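Formate dehydrogenase (Pyrobaculum aerophilum, PDB 1QP8) probably acts as an NADPH-dependent glyoxylate or hydroxypyruvate reductase of the D-isomer specific 2-hydroxyacid dehydrogenase family, despite its formate dehydrogenase name. Local coordinates at residues V127-L132 / K141-L146; S38-E43 / K52-V57; F153-K158 / N185-G190. All coordinates share one frame; numbering follows the deposited sequence.

Along the chain contact 2 comes first, then contact 1, then contact 3. Contacts 1 and 3 belong to the Rossmann-type nucleotide-binding domain, their centres about 16 Å apart. They touch each other where strand 126-130 runs beside strand 149-153 in the parallel sheet: the backbones of Val129 and Gly131 meet that of Phe153, and Leu132 packs on Phe153 and Ser154. Both also touch the bound NADPH, contact 1 at a ribose hydroxyl, contact 3 at the adenine and the 2'-phosphate of the adenosine ribose. Contact 2 lies in the other domain, its centre about 33 Å from contact 1's and 24 Å from contact 3's; it stands back from the cofactor, Val56's side chain about 10 Å away.

Contact 1 of 3, residues V127-L132 / K141-L146; sequences VAVLGL and KILAAL. With NDP (NADPH dihydro-nicotinamide-adenine-dinucleotide phosphate), chain C.
In the beta-alpha-beta unit that opens the Rossmann fold, Leu143 of helix 135-145 rests on Val127 and Val129 of strand 126-130. One methyl does all the touching from the helix side: Leu143 CD1 meets Val127 CG1 at 3.3 Å and Val129 CG2 at 3.9 Å. The two valines receive it differently. Val127 crosses the leucine at about a right angle and offers the methyl that stands anti to its backbone N (chi1 -167°), whereas Val129 meets it tip to tip with the other branch, CG2, beside the backbone N. The contact is buried and wholly apolar. Val150 of strand 149-153, together with Leu91 and Leu94 of helix 83-98, continues the packing around Leu143, while Ala128 turns the other way, onto helix 169-172, so both faces of the strand are covered. Where the helix meets the second subunit, Ile142 packs on Leu146 of that subunit, and Leu146 on its Leu91. Past the strand the chain turns at Gly131, consistent with the first glycine of a GxGxxG dinucleotide-binding motif; at its backbone angles a beta carbon would collide with the carbonyl O of Leu130. Leu132, the next residue, borders the cofactor: its backbone N gives a weak, bent hydrogen bond to the adenosine ribose hydroxyl O3B of NADPH, 3.2 Å from N to O3B with an angle of 123°, while the approach of O3B to Leu132 O is too short to be trusted.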
loop_
_atom_site.group_PDB
_atom_site.type_symbol
_atom_site.label_atom_id
_atom_site.label_comp_id
_atom_site.label_asym_id
_atom_site.label_seq_id
_atom_site.Cartn_x
_atom_site.Cartn_y
_atom_site.Cartn_z
ATOM N N VAL A 127 0.560 12.454 -8.825
ATOM C CA VAL A 127 1.344 11.234 -8.929
ATOM C C VAL A 127 1.568 10.811 -10.379
ATOM O O VAL A 127 0.618 10.645 -11.134
ATOM C CB VAL A 127 0.638 10.079 -8.198
ATOM C CG1 VAL A 127 1.606 8.926 -8.034
ATOM C CG2 VAL A 127 0.098 10.553 -6.848
ATOM N N ALA A 128 2.826 10.633 -10.763
ATOM C CA ALA A 128 3.149 10.213 -12.117
ATOM C C ALA A 128 3.141 8.691 -12.195
ATOM O O ALA A 128 3.233 8.009 -11.174
ATOM C CB ALA A 128 4.516 10.737 -12.516
ATOM N N VAL A 129 3.021 8.164 -13.409
ATOM C CA VAL A 129 3.021 6.723 -13.633
ATOM C C VAL A 129 3.626 6.491 -15.006
ATOM O O VAL A 129 2.906 6.343 -15.979
ATOM C CB VAL A 129 1.578 6.126 -13.590
ATOM C CG1 VAL A 129 1.569 4.702 -14.113
ATOM C CG2 VAL A 129 1.043 6.133 -12.147
ATOM N N LEU A 130 4.953 6.473 -15.082
ATOM C CA LEU A 130 5.642 6.272 -16.348
ATOM C C LEU A 130 5.447 4.848 -16.852
ATOM O O LEU A 130 5.833 3.887 -16.191
ATOM C CB LEU A 130 7.140 6.540 -16.205
ATOM C CG LEU A 130 7.688 7.545 -15.186
ATOM C CD1 LEU A 130 9.154 7.807 -15.530
ATOM C CD2 LEU A 130 6.902 8.839 -15.206
ATOM N N GLY A 131 4.869 4.722 -18.041
ATOM C CA GLY A 131 4.614 3.414 -18.608
ATOM C C GLY A 131 3.188 3.035 -18.286
ATOM O O GLY A 131 2.834 2.915 -17.112
ATOM N N LEU A 132 2.359 2.860 -19.307
ATOM C CA LEU A 132 0.969 2.506 -19.059
ATOM C C LEU A 132 0.618 1.089 -19.503
ATOM O O LEU A 132 1.391 0.426 -20.180
ATOM C CB LEU A 132 0.041 3.541 -19.710
ATOM C CG LEU A 132 -0.032 4.847 -18.898
ATOM C CD1 LEU A 132 -0.539 5.996 -19.756
ATOM C CD2 LEU A 132 -0.922 4.647 -17.696
ATOM N N LYS A 141 -4.805 2.912 -11.856
ATOM C CA LYS A 141 -6.180 2.786 -11.413
ATOM C C LYS A 141 -6.327 2.833 -9.886
ATOM O O LYS A 141 -7.231 3.492 -9.364
ATOM C CB LYS A 141 -6.797 1.524 -12.008
ATOM C CG LYS A 141 -6.903 1.632 -13.522
ATOM C CD LYS A 141 -7.681 0.498 -14.161
ATOM C CE LYS A 141 -7.846 0.758 -15.654
ATOM N NZ LYS A 141 -8.564 -0.330 -16.362
ATOM N N ILE A 142 -5.426 2.172 -9.167
ATOM C CA ILE A 142 -5.478 2.164 -7.706
ATOM C C ILE A 142 -5.166 3.533 -7.109
ATOM O O ILE A 142 -5.849 4.001 -6.192
ATOM C CB ILE A 142 -4.492 1.152 -7.149
ATOM C CG1 ILE A 142 -4.797 -0.208 -7.763
ATOM C CG2 ILE A 142 -4.597 1.102 -5.644
ATOM C CD1 ILE A 142 -3.748 -1.247 -7.500
ATOM N N LEU A 143 -4.122 4.172 -7.617
ATOM C CA LEU A 143 -3.764 5.487 -7.115
ATOM C C LEU A 143 -4.982 6.384 -7.257
ATOM O O LEU A 143 -5.442 6.986 -6.286
ATOM C CB LEU A 143 -2.593 6.067 -7.908
ATOM C CG LEU A 143 -1.256 5.359 -7.715
ATOM C CD1 LEU A 143 -0.189 6.130 -8.447
ATOM C CD2 LEU A 143 -0.917 5.270 -6.228
ATOM N N ALA A 144 -5.501 6.453 -8.480
ATOM C CA ALA A 144 -6.675 7.257 -8.783
ATOM C C ALA A 144 -7.791 6.929 -7.807
ATOM O O ALA A 144 -8.384 7.818 -7.212
ATOM C CB ALA A 144 -7.137 6.990 -10.203
ATOM N N ALA A 145 -8.075 5.645 -7.647
ATOM C CA ALA A 145 -9.120 5.231 -6.725
ATOM C C ALA A 145 -8.819 5.667 -5.282
ATOM O O ALA A 145 -9.685 5.604 -4.417
ATOM C CB ALA A 145 -9.295 3.732 -6.789
ATOM N N LEU A 146 -7.591 6.097 -5.020
ATOM C CA LEU A 146 -7.231 6.537 -3.677
ATOM C C LEU A 146 -7.327 8.056 -3.607
ATOM O O LEU A 146 -7.038 8.674 -2.574
ATOM C CB LEU A 146 -5.808 6.090 -3.329
ATOM C CG LEU A 146 -5.557 4.611 -3.036
ATOM C CD1 LEU A 146 -4.084 4.428 -2.736
ATOM C CD2 LEU A 146 -6.402 4.141 -1.857
HETATM P PA NDP C . 3.909 -4.126 -21.442
HETATM O O1A NDP C . 5.172 -4.403 -22.195
HETATM O O2A NDP C . 4.182 -5.349 -20.656
HETATM O O5B NDP C . 4.463 -2.574 -21.354
HETATM C C5B NDP C . 3.890 -1.743 -22.443
HETATM C C4B NDP C . 3.506 -0.322 -21.891
HETATM O O4B NDP C . 4.652 0.599 -21.715
HETATM C C3B NDP C . 2.576 0.502 -22.866
HETATM O O3B NDP C . 1.920 1.533 -22.149
HETATM C C2B NDP C . 3.650 0.944 -23.862
HETATM O O2B NDP C . 3.421 1.843 -24.884
HETATM C C1B NDP C . 4.716 1.371 -22.942
HETATM N N9A NDP C . 5.986 1.487 -23.582
HETATM C C8A NDP C . 6.819 0.550 -24.132
HETATM N N7A NDP C . 7.939 1.089 -24.614
HETATM C C5A NDP C . 7.792 2.428 -24.350
HETATM C C6A NDP C . 8.641 3.563 -24.624
HETATM N N6A NDP C . 9.817 3.384 -25.254
HETATM N N1A NDP C . 8.186 4.815 -24.225
HETATM C C2A NDP C . 6.954 4.913 -23.591
HETATM N N3A NDP C . 6.120 3.927 -23.310
HETATM C C4A NDP C . 6.619 2.698 -23.707
HETATM O O3 NDP C . 3.651 -3.699 -19.955
HETATM P PN NDP C . 4.032 -4.010 -18.388
HETATM O O1N NDP C . 3.293 -3.111 -17.472
HETATM O O2N NDP C . 3.812 -5.448 -18.031
HETATM O O5D NDP C . 5.664 -3.718 -18.264
HETATM C C5D NDP C . 6.575 -4.759 -18.690
HETATM C C4D NDP C . 7.989 -4.260 -18.349
HETATM O O4D NDP C . 8.106 -4.118 -16.912
HETATM C C3D NDP C . 9.045 -5.280 -18.773
HETATM O O3D NDP C . 9.419 -5.016 -20.116
HETATM C C2D NDP C . 10.150 -5.056 -17.707
HETATM O O2D NDP C . 11.123 -4.095 -18.145
HETATM C C1D NDP C . 9.370 -4.642 -16.437
HETATM N N1N NDP C . 9.144 -5.806 -15.455
HETATM C C2N NDP C . 9.723 -5.643 -14.150
HETATM C C3N NDP C . 9.521 -6.707 -13.236
HETATM C C7N NDP C . 10.143 -6.558 -11.793
HETATM O O7N NDP C . 9.818 -7.375 -10.952
HETATM N N7N NDP C . 11.001 -5.523 -11.582
HETATM C C4N NDP C . 8.785 -7.919 -13.524
HETATM C C5N NDP C . 8.264 -7.938 -14.868
HETATM C C6N NDP C . 8.410 -6.963 -15.807
HETATM P P2B NDP C . 3.068 1.119 -26.380
HETATM O O1X NDP C . 2.945 2.413 -27.147
HETATM O O2X NDP C . 4.286 0.310 -26.656
HETATM O O3X NDP C . 1.855 0.351 -26.156
#

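Contact 2 of 3, residues S38-E43 / K52-V57; sequences SRITAE and KFIQVV
Ile54, on the short strand 54-55, meets Ile40 through their CD1 methyls, 4.4 Å apart, and Leu45 of helix 42-47 touches both side chains. The strand is part of the domain that, in this family, sits across the cofactor cleft from the Rossmann domain; it pairs with strand 75-76. Gln55 follows with its backbone bonded to Val37, just before Ser38. Its side chain bends forward instead, NE2 donating to Val56 O at 3.0 Å and 159°; the acceptor lies in the plane of the Gln55 amide, but the donor stands above the carbonyl plane. OE1 bonds to Asn281 of helix 268-286, so the amide is held at both ends. Val56 then offers CG1, anti to the backbone N (chi1 -174°), to the carbonyl of Ser38, with CG1 4.1 Å from Ser38 O. Val57 closes the segment, its CB 4.2 Å from Ser38 OG, and Trp271 touches both residues. The backbone of Val57, like that of Gln55, is hydrogen-bonded to Val37. No hydrogen bond or charge joins the two segments: one isoleucine pair and two van der Waals touches of Ser38 oxygens on valine carbons imply a loose contact, with the nearby backbone bonds running through Val37.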
loop_
_atom_site.group_PDB
_atom_site.type_symbol
_atom_site.label_atom_id
_atom_site.label_comp_id
_atom_site.label_asym_id
_atom_site.label_seq_id
_atom_site.Cartn_x
_atom_site.Cartn_y
_atom_site.Cartn_z
ATOM N N SER A 38 14.023 -18.274 -21.112
ATOM C CA SER A 38 14.017 -17.142 -20.205
ATOM C C SER A 38 15.195 -16.267 -20.644
ATOM O O SER A 38 15.147 -15.038 -20.622
ATOM C CB SER A 38 14.215 -17.615 -18.779
ATOM O OG SER A 38 13.344 -16.915 -17.917
ATOM N N ARG A 39 16.263 -16.930 -21.042
ATOM C CA ARG A 39 17.447 -16.256 -21.524
ATOM C C ARG A 39 17.953 -17.156 -22.648
ATOM O O ARG A 39 17.597 -18.340 -22.719
ATOM C CB ARG A 39 18.490 -16.111 -20.405
ATOM C CG ARG A 39 18.426 -14.771 -19.673
ATOM C CD ARG A 39 18.209 -14.934 -18.174
ATOM N NE ARG A 39 17.038 -14.182 -17.705
ATOM C CZ ARG A 39 17.038 -12.894 -17.361
ATOM N NH1 ARG A 39 18.158 -12.180 -17.419
ATOM N NH2 ARG A 39 15.908 -12.312 -16.969
ATOM N N ILE A 40 18.753 -16.601 -23.549
ATOM C CA ILE A 40 19.263 -17.406 -24.638
ATOM C C ILE A 40 20.556 -16.779 -25.104
ATOM O O ILE A 40 20.649 -15.564 -25.237
ATOM C CB ILE A 40 18.232 -17.481 -25.789
ATOM C CG1 ILE A 40 18.628 -18.585 -26.771
ATOM C CG2 ILE A 40 18.116 -16.149 -26.482
ATOM C CD1 ILE A 40 17.628 -18.793 -27.916
ATOM N N THR A 41 21.565 -17.608 -25.325
ATOM C CA THR A 41 22.861 -17.104 -25.753
ATOM C C THR A 41 23.037 -17.216 -27.254
ATOM O O THR A 41 22.283 -17.916 -27.933
ATOM C CB THR A 41 24.013 -17.887 -25.090
ATOM O OG1 THR A 41 23.985 -19.248 -25.538
ATOM C CG2 THR A 41 23.879 -17.847 -23.575
ATOM N N ALA A 42 24.044 -16.527 -27.773
ATOM C CA ALA A 42 24.305 -16.592 -29.193
ATOM C C ALA A 42 24.788 -17.995 -29.534
ATOM O O ALA A 42 24.636 -18.444 -30.672
ATOM C CB ALA A 42 25.340 -15.579 -29.579
ATOM N N GLU A 43 25.359 -18.689 -28.550
ATOM C CA GLU A 43 25.846 -20.042 -28.776
ATOM C C GLU A 43 24.652 -20.929 -29.099
ATOM O O GLU A 43 24.729 -21.773 -29.990
ATOM C CB GLU A 43 26.585 -20.588 -27.549
ATOM C CG GLU A 43 26.857 -19.577 -26.448
ATOM C CD GLU A 43 27.582 -18.349 -26.945
ATOM O OE1 GLU A 43 28.642 -18.503 -27.586
ATOM O OE2 GLU A 43 27.092 -17.228 -26.688
ATOM N N LYS A 52 12.116 -20.323 -35.817
ATOM C CA LYS A 52 11.244 -19.329 -36.428
ATOM C C LYS A 52 10.409 -18.560 -35.406
ATOM O O LYS A 52 9.791 -17.548 -35.745
ATOM C CB LYS A 52 10.342 -20.015 -37.443
ATOM C CG LYS A 52 11.130 -20.907 -38.383
ATOM C CD LYS A 52 10.255 -21.556 -39.430
ATOM C CE LYS A 52 11.098 -22.332 -40.419
ATOM N NZ LYS A 52 11.879 -23.411 -39.759
ATOM N N PHE A 53 10.389 -19.041 -34.163
ATOM C CA PHE A 53 9.631 -18.383 -33.104
ATOM C C PHE A 53 10.336 -18.548 -31.767
ATOM O O PHE A 53 10.922 -19.582 -31.510
ATOM C CB PHE A 53 8.225 -18.976 -33.008
ATOM C CG PHE A 53 7.355 -18.321 -31.953
ATOM C CD1 PHE A 53 6.907 -17.013 -32.110
ATOM C CD2 PHE A 53 6.956 -19.028 -30.815
ATOM C CE1 PHE A 53 6.070 -16.423 -31.154
ATOM C CE2 PHE A 53 6.123 -18.439 -29.863
ATOM C CZ PHE A 53 5.682 -17.139 -30.036
ATOM N N ILE A 54 10.292 -17.523 -30.925
ATOM C CA ILE A 54 10.919 -17.591 -29.612
ATOM C C ILE A 54 9.997 -16.992 -28.562
ATOM O O ILE A 54 9.800 -15.771 -28.526
ATOM C CB ILE A 54 12.254 -16.827 -29.563
ATOM C CG1 ILE A 54 13.300 -17.534 -30.438
ATOM C CG2 ILE A 54 12.765 -16.761 -28.138
ATOM C CD1 ILE A 54 14.667 -16.829 -30.471
ATOM N N GLN A 55 9.426 -17.852 -27.719
ATOM C CA GLN A 55 8.538 -17.409 -26.655
ATOM C C GLN A 55 9.362 -17.236 -25.402
ATOM O O GLN A 55 9.978 -18.195 -24.920
ATOM C CB GLN A 55 7.453 -18.442 -26.369
ATOM C CG GLN A 55 6.543 -18.067 -25.195
ATOM C CD GLN A 55 5.732 -16.812 -25.475
ATOM O OE1 GLN A 55 4.924 -16.782 -26.415
ATOM N NE2 GLN A 55 5.943 -15.766 -24.669
ATOM N N VAL A 56 9.369 -16.015 -24.878
ATOM C CA VAL A 56 10.107 -15.716 -23.665
ATOM C C VAL A 56 9.148 -15.737 -22.480
ATOM O O VAL A 56 8.019 -15.267 -22.572
ATOM C CB VAL A 56 10.784 -14.326 -23.742
ATOM C CG1 VAL A 56 11.669 -14.116 -22.507
ATOM C CG2 VAL A 56 11.615 -14.212 -25.019
ATOM N N VAL A 57 9.608 -16.284 -21.364
ATOM C CA VAL A 57 8.800 -16.373 -20.152
ATOM C C VAL A 57 8.674 -15.042 -19.406
ATOM O O VAL A 57 7.626 -14.730 -18.850
ATOM C CB VAL A 57 9.400 -17.414 -19.193
ATOM C CG1 VAL A 57 8.418 -17.720 -18.068
ATOM C CG2 VAL A 57 9.748 -18.675 -19.964
#

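Contact 3 of 3, residues F153-K158 / N185-G190; sequences FSRTPK and NKHTRG. With NDP (NADPH dihydro-nicotinamide-adenine-dinucleotide phosphate), chain C.
The backbones of 153-158 and 185-190 stand well apart, nearest at Arg155 and His187 with 9.7 Å between their CA atoms, and the adenine of NADPH lies in the interval. Arg155 crosses toward the second loop by a chain bent at chi2 and chi3. Its guanidinium has the adenine over one face, C5A 3.7 Å above the plane and offset toward the rim, while NH1 stops 4.2 Å from His187 ND1 and also lies near Asn185 ND2, without a bond to either. NH2 gives a weak hydrogen bond, 3.4 Å to the 2'-phosphate oxygen O2X of NADPH, and also has a long, weak ion pair with Asp299. These loops follow strands 149-153 and 177-180 of the Rossmann sheet. The first of them lies at the end of the second strand of the fold, where the adenosine ribose is usually recognised; here Arg155 and Thr156 meet its phosphate, consistent with a preference for NADPH. A leucine in place of Arg155 would probably leave O2X without this weak donor and the adenine face without its flat, charged cover. Thr156 grips one oxygen twice: its backbone N reaches O1X at 3.0 Å (141°) and its OG1 reaches O1X at 2.6 Å. Across the base, Asn185 ND2 donates weakly to N7A at 3.1 Å, and the adenine amine N6A donates weakly to Asn185 OD1. With CG between the backbone N and the carbonyl carbon (chi1 50°), OD1 also takes His187 N at 2.7 Å (133°), forming an Asx turn whose donor is tilted from the carbonyl plane.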
loop_
_atom_site.group_PDB
_atom_site.type_symbol
_atom_site.label_atom_id
_atom_site.label_comp_id
_atom_site.label_asym_id
_atom_site.label_seq_id
_atom_site.Cartn_x
_atom_site.Cartn_y
_atom_site.Cartn_z
ATOM N N PHE A 153 1.874 8.511 -18.083
ATOM C CA PHE A 153 2.757 8.741 -19.217
ATOM C C PHE A 153 2.837 7.467 -20.053
ATOM O O PHE A 153 2.628 6.367 -19.538
ATOM C CB PHE A 153 4.147 9.106 -18.714
ATOM C CG PHE A 153 5.230 8.934 -19.739
ATOM C CD1 PHE A 153 5.280 9.746 -20.868
ATOM C CD2 PHE A 153 6.232 7.983 -19.558
ATOM C CE1 PHE A 153 6.313 9.625 -21.807
ATOM C CE2 PHE A 153 7.276 7.849 -20.492
ATOM C CZ PHE A 153 7.312 8.675 -21.617
ATOM N N SER A 154 3.137 7.610 -21.340
ATOM C CA SER A 154 3.236 6.457 -22.230
ATOM C C SER A 154 3.513 6.886 -23.663
ATOM O O SER A 154 3.324 8.047 -24.011
ATOM C CB SER A 154 1.944 5.636 -22.181
ATOM O OG SER A 154 2.062 4.466 -22.969
ATOM N N ARG A 155 3.962 5.936 -24.482
ATOM C CA ARG A 155 4.278 6.181 -25.891
ATOM C C ARG A 155 2.974 6.399 -26.656
ATOM O O ARG A 155 2.668 7.514 -27.089
ATOM C CB ARG A 155 5.021 4.975 -26.477
ATOM C CG ARG A 155 6.147 5.328 -27.438
ATOM C CD ARG A 155 6.080 4.497 -28.720
ATOM N NE ARG A 155 6.185 3.057 -28.489
ATOM C CZ ARG A 155 7.312 2.415 -28.188
ATOM N NH1 ARG A 155 8.456 3.081 -28.072
ATOM N NH2 ARG A 155 7.295 1.098 -28.016
ATOM N N THR A 156 2.210 5.330 -26.832
ATOM C CA THR A 156 0.933 5.442 -27.522
ATOM C C THR A 156 -0.106 5.875 -26.494
ATOM O O THR A 156 -0.249 5.243 -25.451
ATOM C CB THR A 156 0.480 4.097 -28.157
ATOM O OG1 THR A 156 0.409 3.081 -27.149
ATOM C CG2 THR A 156 1.440 3.673 -29.262
ATOM N N PRO A 157 -0.824 6.975 -26.768
ATOM C CA PRO A 157 -1.858 7.506 -25.876
ATOM C C PRO A 157 -2.876 6.467 -25.464
ATOM O O PRO A 157 -2.535 5.324 -25.196
ATOM C CB PRO A 157 -2.477 8.620 -26.702
ATOM C CG PRO A 157 -1.295 9.158 -27.431
ATOM C CD PRO A 157 -0.576 7.899 -27.888
ATOM N N LYS A 158 -4.135 6.881 -25.417
ATOM C CA LYS A 158 -5.234 5.988 -25.050
ATOM C C LYS A 158 -5.062 5.476 -23.616
ATOM O O LYS A 158 -4.126 4.732 -23.320
ATOM C CB LYS A 158 -5.304 4.808 -26.040
ATOM C CG LYS A 158 -6.718 4.360 -26.441
ATOM C CD LYS A 158 -7.497 3.777 -25.270
ATOM C CE LYS A 158 -8.874 3.299 -25.705
ATOM N NZ LYS A 158 -9.648 2.750 -24.549
ATOM N N ASN A 185 13.899 -0.351 -23.771
ATOM C CA ASN A 185 14.271 -0.481 -25.175
ATOM C C ASN A 185 15.213 0.681 -25.491
ATOM O O ASN A 185 15.671 1.356 -24.575
ATOM C CB ASN A 185 13.034 -0.443 -26.056
ATOM C CG ASN A 185 12.156 0.711 -25.734
ATOM O OD1 ASN A 185 12.630 1.848 -25.651
ATOM N ND2 ASN A 185 10.865 0.446 -25.542
ATOM N N LYS A 186 15.508 0.922 -26.766
ATOM C CA LYS A 186 16.435 1.997 -27.120
ATOM C C LYS A 186 15.850 3.383 -26.883
ATOM O O LYS A 186 16.585 4.366 -26.813
ATOM C CB LYS A 186 16.903 1.858 -28.572
ATOM C CG LYS A 186 15.819 2.070 -29.609
ATOM C CD LYS A 186 16.381 1.938 -31.017
ATOM C CE LYS A 186 15.319 2.218 -32.068
ATOM N NZ LYS A 186 15.837 2.031 -33.452
ATOM N N HIS A 187 14.532 3.454 -26.736
ATOM C CA HIS A 187 13.864 4.726 -26.499
ATOM C C HIS A 187 13.709 5.019 -25.012
ATOM O O HIS A 187 13.484 6.168 -24.627
ATOM C CB HIS A 187 12.481 4.743 -27.154
ATOM C CG HIS A 187 12.499 4.425 -28.613
ATOM N ND1 HIS A 187 12.523 3.132 -29.091
ATOM C CD2 HIS A 187 12.529 5.230 -29.702
ATOM C CE1 HIS A 187 12.566 3.156 -30.411
ATOM N NE2 HIS A 187 12.572 4.416 -30.807
ATOM N N THR A 188 13.806 3.985 -24.175
ATOM C CA THR A 188 13.673 4.190 -22.734
ATOM C C THR A 188 15.007 4.262 -21.992
ATOM O O THR A 188 15.040 4.744 -20.858
ATOM C CB THR A 188 12.786 3.115 -22.053
ATOM O OG1 THR A 188 13.335 1.807 -22.273
ATOM C CG2 THR A 188 11.359 3.202 -22.572
ATOM N N ARG A 189 16.096 3.797 -22.605
ATOM C CA ARG A 189 17.406 3.859 -21.950
ATOM C C ARG A 189 17.549 5.270 -21.376
ATOM O O ARG A 189 16.889 6.169 -21.846
ATOM C CB ARG A 189 18.519 3.599 -22.957
ATOM C CG ARG A 189 18.745 2.143 -23.273
ATOM C CD ARG A 189 19.976 1.628 -22.546
ATOM N NE ARG A 189 19.995 0.169 -22.491
ATOM C CZ ARG A 189 20.668 -0.534 -21.584
ATOM N NH1 ARG A 189 21.388 0.081 -20.653
ATOM N NH2 ARG A 189 20.598 -1.855 -21.585
ATOM N N GLY A 190 18.381 5.464 -20.358
ATOM C CA GLY A 190 18.546 6.788 -19.742
ATOM C C GLY A 190 17.514 7.873 -20.007
ATOM O O GLY A 190 17.857 9.054 -20.096
HETATM P PA NDP C . 3.909 -4.126 -21.442
HETATM O O1A NDP C . 5.172 -4.403 -22.195
HETATM O O2A NDP C . 4.182 -5.349 -20.656
HETATM O O5B NDP C . 4.463 -2.574 -21.354
HETATM C C5B NDP C . 3.890 -1.743 -22.443
HETATM C C4B NDP C . 3.506 -0.322 -21.891
HETATM O O4B NDP C . 4.652 0.599 -21.715
HETATM C C3B NDP C . 2.576 0.502 -22.866
HETATM O O3B NDP C . 1.920 1.533 -22.149
HETATM C C2B NDP C . 3.650 0.944 -23.862
HETATM O O2B NDP C . 3.421 1.843 -24.884
HETATM C C1B NDP C . 4.716 1.371 -22.942
HETATM N N9A NDP C . 5.986 1.487 -23.582
HETATM C C8A NDP C . 6.819 0.550 -24.132
HETATM N N7A NDP C . 7.939 1.089 -24.614
HETATM C C5A NDP C . 7.792 2.428 -24.350
HETATM C C6A NDP C . 8.641 3.563 -24.624
HETATM N N6A NDP C . 9.817 3.384 -25.254
HETATM N N1A NDP C . 8.186 4.815 -24.225
HETATM C C2A NDP C . 6.954 4.913 -23.591
HETATM N N3A NDP C . 6.120 3.927 -23.310
HETATM C C4A NDP C . 6.619 2.698 -23.707
HETATM O O3 NDP C . 3.651 -3.699 -19.955
HETATM P PN NDP C . 4.032 -4.010 -18.388
HETATM O O1N NDP C . 3.293 -3.111 -17.472
HETATM O O2N NDP C . 3.812 -5.448 -18.031
HETATM O O5D NDP C . 5.664 -3.718 -18.264
HETATM C C5D NDP C . 6.575 -4.759 -18.690
HETATM C C4D NDP C . 7.989 -4.260 -18.349
HETATM O O4D NDP C . 8.106 -4.118 -16.912
HETATM C C3D NDP C . 9.045 -5.280 -18.773
HETATM O O3D NDP C . 9.419 -5.016 -20.116
HETATM C C2D NDP C . 10.150 -5.056 -17.707
HETATM O O2D NDP C . 11.123 -4.095 -18.145
HETATM C C1D NDP C . 9.370 -4.642 -16.437
HETATM N N1N NDP C . 9.144 -5.806 -15.455
HETATM C C2N NDP C . 9.723 -5.643 -14.150
HETATM C C3N NDP C . 9.521 -6.707 -13.236
HETATM C C7N NDP C . 10.143 -6.558 -11.793
HETATM O O7N NDP C . 9.818 -7.375 -10.952
HETATM N N7N NDP C . 11.001 -5.523 -11.582
HETATM C C4N NDP C . 8.785 -7.919 -13.524
HETATM C C5N NDP C . 8.264 -7.938 -14.868
HETATM C C6N NDP C . 8.410 -6.963 -15.807
HETATM P P2B NDP C . 3.068 1.119 -26.380
HETATM O O1X NDP C . 2.945 2.413 -27.147
HETATM O O2X NDP C . 4.286 0.310 -26.656
HETATM O O3X NDP C . 1.855 0.351 -26.156
#